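Local structure of RTX toxin RtxA (Vibrio vulnificus MO6-24/O, 6IMP) at residues V101-H106 with N159-D164; L201-P206 with F237-N242. The protein is a multifunctional bacterial toxin whose alpha/beta hydrolase domain, the part described here, probably acts as a hydrolase effector in virulence. All coordinates share one frame; numbering follows the deposited sequence.

After strands 67-73 and 78-84 the chain enters strand 101-105. It then runs through helix 112-124, strand 129-133 and helix 147-164, and interaction 1 closes this loop of 52 residues as the helix returns over strand 101-105. Strand 172-177 and helix 180-192 follow before strand 200-204. From there 30 residues, helical in part and without strands, lead to helix 239-243, where interaction 2 closes. The two loops are in series, and neither nests in nor crosses the other. The centres of interactions 1 and 2 are about 18 Å apart, and their nearest atoms about 5 Å, without touching. Both fix a helix to the same mixed sheet, on strands separated in it by strand 172-177.

Interaction 1. Residues V101-H106 with N159-D164; sequences VVLFLH and NYLVND
A strand-to-helix packing contact of the alpha/beta hydrolase core joins V101 and L103 to L161. Strand 101-105 lies inside the sheet, and helix 147-164 packs over one face of it. The nearest backbones are those of L103 and L161, whose CA atoms are 8.3 Å apart. The gap is filled by side chains. L161 projects from the helix toward the strand, with CG anti to its carbonyl carbon (chi1 -63°). Its two methyls then divide the work. CD1 goes to L103 and lies 3.7 Å from L103 CD1. The same L161 CD1 is 3.8 Å from L103 CG and 3.9 Å from L103 CB, so it rests along the flank of the leucine and meets more than its end. The two leucines cross at a slant. The other methyl, L161 CD2, turns to V101 and stands 4.4 Å from V101 CG1, a looser touch.

V101 and L103 are two apart on the strand, so both point to the helix side of the sheet. V102 between them points away and packs on Y123 of helix 112-124. This is the layered alpha/beta/alpha build of the fold, with helices on both faces of one sheet. Within the sheet, L103 has a backbone hydrogen bond with I173, and V102 has them with D129 and L131 of the neighbouring strand. L161 also touches L131, so one leucine of the helix spans two adjacent strands. All three touching residues are buried and meet through carbon atoms alone. D164 OD1 accepts a hydrogen bond from I16 N, which ties the N-terminal segment to this helix.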
loop_
_atom_site.group_PDB
_atom_site.type_symbol
_atom_site.label_atom_id
_atom_site.label_comp_id
_atom_site.label_asym_id
_atom_site.label_seq_id
_atom_site.Cartn_x
_atom_site.Cartn_y
_atom_site.Cartn_z
ATOM N N VAL A 101 -0.896 10.126 12.174
ATOM C CA VAL A 101 -1.207 8.751 11.704
ATOM C C VAL A 101 -0.800 8.387 10.261
ATOM O O VAL A 101 -1.080 9.111 9.299
ATOM C CB VAL A 101 -2.698 8.403 11.902
ATOM C CG1 VAL A 101 -2.959 6.947 11.529
ATOM C CG2 VAL A 101 -3.111 8.644 13.350
ATOM N N VAL A 102 -0.188 7.208 10.134
ATOM C CA VAL A 102 0.084 6.595 8.835
ATOM C C VAL A 102 -1.017 5.626 8.396
ATOM O O VAL A 102 -1.365 4.671 9.109
ATOM C CB VAL A 102 1.415 5.833 8.843
ATOM C CG1 VAL A 102 1.662 5.155 7.494
ATOM C CG2 VAL A 102 2.553 6.779 9.174
ATOM N N LEU A 103 -1.524 5.861 7.193
ATOM C CA LEU A 103 -2.265 4.846 6.472
ATOM C C LEU A 103 -1.301 4.020 5.614
ATOM O O LEU A 103 -0.907 4.428 4.516
ATOM C CB LEU A 103 -3.339 5.507 5.620
ATOM C CG LEU A 103 -4.539 4.635 5.277
ATOM C CD1 LEU A 103 -5.640 5.541 4.749
ATOM C CD2 LEU A 103 -4.188 3.551 4.256
ATOM N N PHE A 104 -0.909 2.864 6.137
ATOM C CA PHE A 104 -0.024 1.961 5.404
ATOM C C PHE A 104 -0.789 1.152 4.369
ATOM O O PHE A 104 -1.719 0.398 4.713
ATOM C CB PHE A 104 0.702 0.988 6.350
ATOM C CG PHE A 104 1.716 0.112 5.647
ATOM C CD1 PHE A 104 2.762 0.681 4.929
ATOM C CD2 PHE A 104 1.589 -1.267 5.649
ATOM C CE1 PHE A 104 3.669 -0.107 4.248
ATOM C CE2 PHE A 104 2.502 -2.064 4.973
ATOM C CZ PHE A 104 3.542 -1.483 4.271
ATOM N N LEU A 105 -0.370 1.250 3.115
ATOM C CA LEU A 105 -0.911 0.345 2.094
ATOM C C LEU A 105 0.130 -0.664 1.678
ATOM O O LEU A 105 1.069 -0.330 0.976
ATOM C CB LEU A 105 -1.431 1.111 0.877
ATOM C CG LEU A 105 -2.743 1.883 1.118
ATOM C CD1 LEU A 105 -2.924 2.951 0.047
ATOM C CD2 LEU A 105 -3.961 0.970 1.162
ATOM N N HIS A 106 -0.041 -1.907 2.115
ATOM C CA HIS A 106 0.859 -2.971 1.695
ATOM C C HIS A 106 0.818 -3.162 0.192
ATOM O O HIS A 106 -0.044 -2.626 -0.486
ATOM C CB HIS A 106 0.504 -4.276 2.375
ATOM C CG HIS A 106 -0.675 -4.970 1.780
ATOM N ND1 HIS A 106 -0.565 -5.813 0.697
ATOM C CD2 HIS A 106 -1.972 -5.018 2.166
ATOM C CE1 HIS A 106 -1.750 -6.336 0.429
ATOM N NE2 HIS A 106 -2.620 -5.871 1.307
ATOM N N ASN A 159 -11.635 5.866 5.231
ATOM C CA ASN A 159 -12.847 6.267 5.932
ATOM C C ASN A 159 -12.828 5.796 7.376
ATOM O O ASN A 159 -13.233 6.534 8.260
ATOM C CB ASN A 159 -14.093 5.752 5.215
ATOM C CG ASN A 159 -14.382 6.508 3.931
ATOM O OD1 ASN A 159 -14.251 7.737 3.863
ATOM N ND2 ASN A 159 -14.784 5.775 2.904
ATOM N N TYR A 160 -12.281 4.609 7.625
ATOM C CA TYR A 160 -12.135 4.106 9.008
ATOM C C TYR A 160 -11.328 5.047 9.913
ATOM O O TYR A 160 -11.634 5.198 11.100
ATOM C CB TYR A 160 -11.504 2.710 9.027
ATOM C CG TYR A 160 -11.120 2.252 10.411
ATOM C CD1 TYR A 160 -12.092 2.002 11.367
ATOM C CD2 TYR A 160 -9.789 2.104 10.776
ATOM C CE1 TYR A 160 -11.759 1.601 12.655
ATOM C CE2 TYR A 160 -9.440 1.687 12.054
ATOM C CZ TYR A 160 -10.431 1.439 12.996
ATOM O OH TYR A 160 -10.096 1.023 14.268
ATOM N N LEU A 161 -10.290 5.663 9.353
ATOM C CA LEU A 161 -9.483 6.621 10.099
ATOM C C LEU A 161 -10.295 7.865 10.380
ATOM O O LEU A 161 -10.517 8.215 11.540
ATOM C CB LEU A 161 -8.216 6.990 9.325
ATOM C CG LEU A 161 -7.239 5.844 9.060
ATOM C CD1 LEU A 161 -6.039 6.387 8.304
ATOM C CD2 LEU A 161 -6.798 5.160 10.349
ATOM N N VAL A 162 -10.794 8.476 9.306
ATOM C CA VAL A 162 -11.566 9.725 9.379
ATOM C C VAL A 162 -12.791 9.581 10.301
ATOM O O VAL A 162 -13.105 10.499 11.074
ATOM C CB VAL A 162 -12.063 10.177 7.977
ATOM C CG1 VAL A 162 -12.883 11.462 8.074
ATOM C CG2 VAL A 162 -10.896 10.385 7.019
ATOM N N ASN A 163 -13.451 8.416 10.230
ATOM C CA ASN A 163 -14.858 8.269 10.658
ATOM C C ASN A 163 -15.087 7.470 11.933
ATOM O O ASN A 163 -15.998 7.793 12.701
ATOM C CB ASN A 163 -15.696 7.581 9.580
ATOM C CG ASN A 163 -15.778 8.373 8.292
ATOM O OD1 ASN A 163 -15.133 9.406 8.140
ATOM N ND2 ASN A 163 -16.582 7.886 7.347
ATOM N N ASP A 164 -14.376 6.361 12.094
ATOM C CA ASP A 164 -14.446 5.625 13.360
ATOM C C ASP A 164 -13.556 6.274 14.416
ATOM O O ASP A 164 -13.765 6.059 15.607
ATOM C CB ASP A 164 -14.092 4.140 13.181
ATOM C CG ASP A 164 -15.220 3.343 12.556
ATOM O OD1 ASP A 164 -16.276 3.924 12.290
ATOM O OD2 ASP A 164 -15.061 2.131 12.319
#

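Interaction 2. Residues L201-P206 with F237-N242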
loop_
_atom_site.group_PDB
_atom_site.type_symbol
_atom_site.label_atom_id
_atom_site.label_comp_id
_atom_site.label_asym_id
_atom_site.label_seq_id
_atom_site.Cartn_x
_atom_site.Cartn_y
_atom_site.Cartn_z
ATOM N N LEU A 201 1.780 12.220 0.859
ATOM C CA LEU A 201 1.894 10.894 0.279
ATOM C C LEU A 201 3.348 10.471 0.269
ATOM O O LEU A 201 4.190 11.176 -0.278
ATOM C CB LEU A 201 1.372 10.909 -1.159
ATOM C CG LEU A 201 1.783 9.712 -2.022
ATOM C CD1 LEU A 201 1.191 8.418 -1.467
ATOM C CD2 LEU A 201 1.378 9.912 -3.473
ATOM N N LEU A 202 3.628 9.291 0.810
ATOM C CA LEU A 202 4.915 8.625 0.579
ATOM C C LEU A 202 4.748 7.471 -0.388
ATOM O O LEU A 202 4.131 6.464 -0.053
ATOM C CB LEU A 202 5.523 8.105 1.894
ATOM C CG LEU A 202 6.606 7.026 1.759
ATOM C CD1 LEU A 202 7.800 7.551 0.983
ATOM C CD2 LEU A 202 7.039 6.494 3.108
ATOM N N LEU A 203 5.340 7.611 -1.565
ATOM C CA LEU A 203 5.532 6.490 -2.480
ATOM C C LEU A 203 6.803 5.719 -2.100
ATOM O O LEU A 203 7.903 6.054 -2.540
ATOM C CB LEU A 203 5.623 6.992 -3.929
ATOM C CG LEU A 203 4.402 7.762 -4.478
ATOM C CD1 LEU A 203 4.718 8.426 -5.812
ATOM C CD2 LEU A 203 3.179 6.864 -4.616
ATOM N N ASP A 204 6.640 4.704 -1.260
ATOM C CA ASP A 204 7.770 3.913 -0.745
ATOM C C ASP A 204 8.116 2.815 -1.741
ATOM O O ASP A 204 7.406 1.831 -1.835
ATOM C CB ASP A 204 7.405 3.299 0.634
ATOM C CG ASP A 204 8.506 2.382 1.206
ATOM O OD1 ASP A 204 9.639 2.376 0.660
ATOM O OD2 ASP A 204 8.238 1.671 2.216
ATOM N N ARG A 205 9.221 2.976 -2.461
ATOM C CA ARG A 205 9.702 1.933 -3.387
ATOM C C ARG A 205 8.560 1.463 -4.302
ATOM O O ARG A 205 8.284 0.265 -4.396
ATOM C CB ARG A 205 10.277 0.738 -2.615
ATOM C CG ARG A 205 11.460 1.079 -1.721
ATOM C CD ARG A 205 11.755 -0.034 -0.712
ATOM N NE ARG A 205 10.882 0.027 0.461
ATOM C CZ ARG A 205 10.810 -0.899 1.420
ATOM N NH1 ARG A 205 11.581 -1.977 1.380
ATOM N NH2 ARG A 205 9.941 -0.757 2.416
ATOM N N PRO A 206 7.884 2.415 -4.965
ATOM C CA PRO A 206 6.665 2.164 -5.702
ATOM C C PRO A 206 6.792 1.180 -6.846
ATOM O O PRO A 206 7.876 0.988 -7.403
ATOM C CB PRO A 206 6.347 3.533 -6.294
ATOM C CG PRO A 206 7.680 4.124 -6.500
ATOM C CD PRO A 206 8.355 3.783 -5.216
ATOM N N PHE A 237 -2.421 0.134 -12.386
ATOM C CA PHE A 237 -1.547 0.561 -11.294
ATOM C C PHE A 237 -0.437 1.504 -11.778
ATOM O O PHE A 237 0.709 1.398 -11.332
ATOM C CB PHE A 237 -0.903 -0.647 -10.594
ATOM C CG PHE A 237 -1.880 -1.659 -10.062
ATOM C CD1 PHE A 237 -2.546 -1.441 -8.862
ATOM C CD2 PHE A 237 -2.060 -2.870 -10.711
ATOM C CE1 PHE A 237 -3.417 -2.390 -8.352
ATOM C CE2 PHE A 237 -2.925 -3.828 -10.205
ATOM C CZ PHE A 237 -3.596 -3.594 -9.016
ATOM N N SER A 238 -0.775 2.417 -12.690
ATOM C CA SER A 238 0.154 3.479 -13.081
ATOM C C SER A 238 0.093 4.613 -12.055
ATOM O O SER A 238 -0.978 5.177 -11.811
ATOM C CB SER A 238 -0.175 4.008 -14.478
ATOM O OG SER A 238 0.490 5.240 -14.730
ATOM N N VAL A 239 1.241 4.925 -11.445
ATOM C CA VAL A 239 1.336 6.019 -10.455
ATOM C C VAL A 239 0.944 7.352 -11.094
ATOM O O VAL A 239 0.154 8.114 -10.536
ATOM C CB VAL A 239 2.772 6.156 -9.889
ATOM C CG1 VAL A 239 2.902 7.401 -9.018
ATOM C CG2 VAL A 239 3.157 4.923 -9.092
ATOM N N GLU A 240 1.560 7.620 -12.246
ATOM C CA GLU A 240 1.257 8.777 -13.102
ATOM C C GLU A 240 -0.250 8.943 -13.338
ATOM O O GLU A 240 -0.838 9.981 -12.987
ATOM C CB GLU A 240 1.979 8.607 -14.451
ATOM C CG GLU A 240 2.575 9.880 -15.040
ATOM C CD GLU A 240 3.504 9.598 -16.215
ATOM O OE1 GLU A 240 4.177 8.539 -16.211
ATOM O OE2 GLU A 240 3.565 10.437 -17.142
ATOM N N LYS A 241 -0.862 7.899 -13.901
ATOM C CA LYS A 241 -2.293 7.890 -14.232
ATOM C C LYS A 241 -3.159 8.098 -12.987
ATOM O O LYS A 241 -4.074 8.928 -12.988
ATOM C CB LYS A 241 -2.660 6.572 -14.921
ATOM C CG LYS A 241 -4.117 6.441 -15.363
ATOM C CD LYS A 241 -4.266 5.346 -16.421
ATOM C CE LYS A 241 -5.579 4.586 -16.310
ATOM N NZ LYS A 241 -6.759 5.463 -16.540
ATOM N N ASN A 242 -2.841 7.368 -11.921
ATOM C CA ASN A 242 -3.573 7.474 -10.662
ATOM C C ASN A 242 -3.346 8.826 -9.934
ATOM O O ASN A 242 -4.058 9.143 -8.976
ATOM C CB ASN A 242 -3.177 6.331 -9.718
ATOM C CG ASN A 242 -3.579 4.957 -10.230
ATOM O OD1 ASN A 242 -3.568 4.680 -11.436
ATOM N ND2 ASN A 242 -3.880 4.066 -9.299
#
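Apolar packing joins the two segments, with L203 and P206 on one side and V239 on the other. L203 and V239 meet end to end through methyls, and L203 CD1 is 3.8 Å from V239 CG1. V239 CG1 is anti to the backbone N (chi1 172°), which directs it to the leucine. The second methyl, V239 CG2, lies 4.5 Å from P206 CB, so the two methyls part. L203 also packs on I252 and L254 of the next strand.

Polar bonds lie within one segment or the other, and none joins the two. S238 is at the N-cap position of the short, weakly bonded helix that follows it, and its OG accepts from K241 N at 3.1 Å, with an N-H...acceptor angle of 169°. On the other segment R205 holds D204 with NE and NH2, one to each carboxylate oxygen. R205 NE is 2.7 Å from D204 OD1, a salt bridge, and R205 NH2 is 3.0 Å from D204 OD2. Both oxygens lie close to the guanidinium plane, and both are met on the syn side, though NE sits 34° out of the carboxylate plane.

Two outside hydrogen bonds extend this pair, D204 OD2 with H175 NE2 and R205 NH2 with S291 OG. H175 comes just before G176, S178 and G180, which resemble the nucleophile elbow of alpha/beta hydrolases. L203 is close to that turn but does not contact it. The contact itself is purely apolar, while D204 and R205 balance each other's charge, with H175 and S291 as further partners, which probably lowers the cost of burying them.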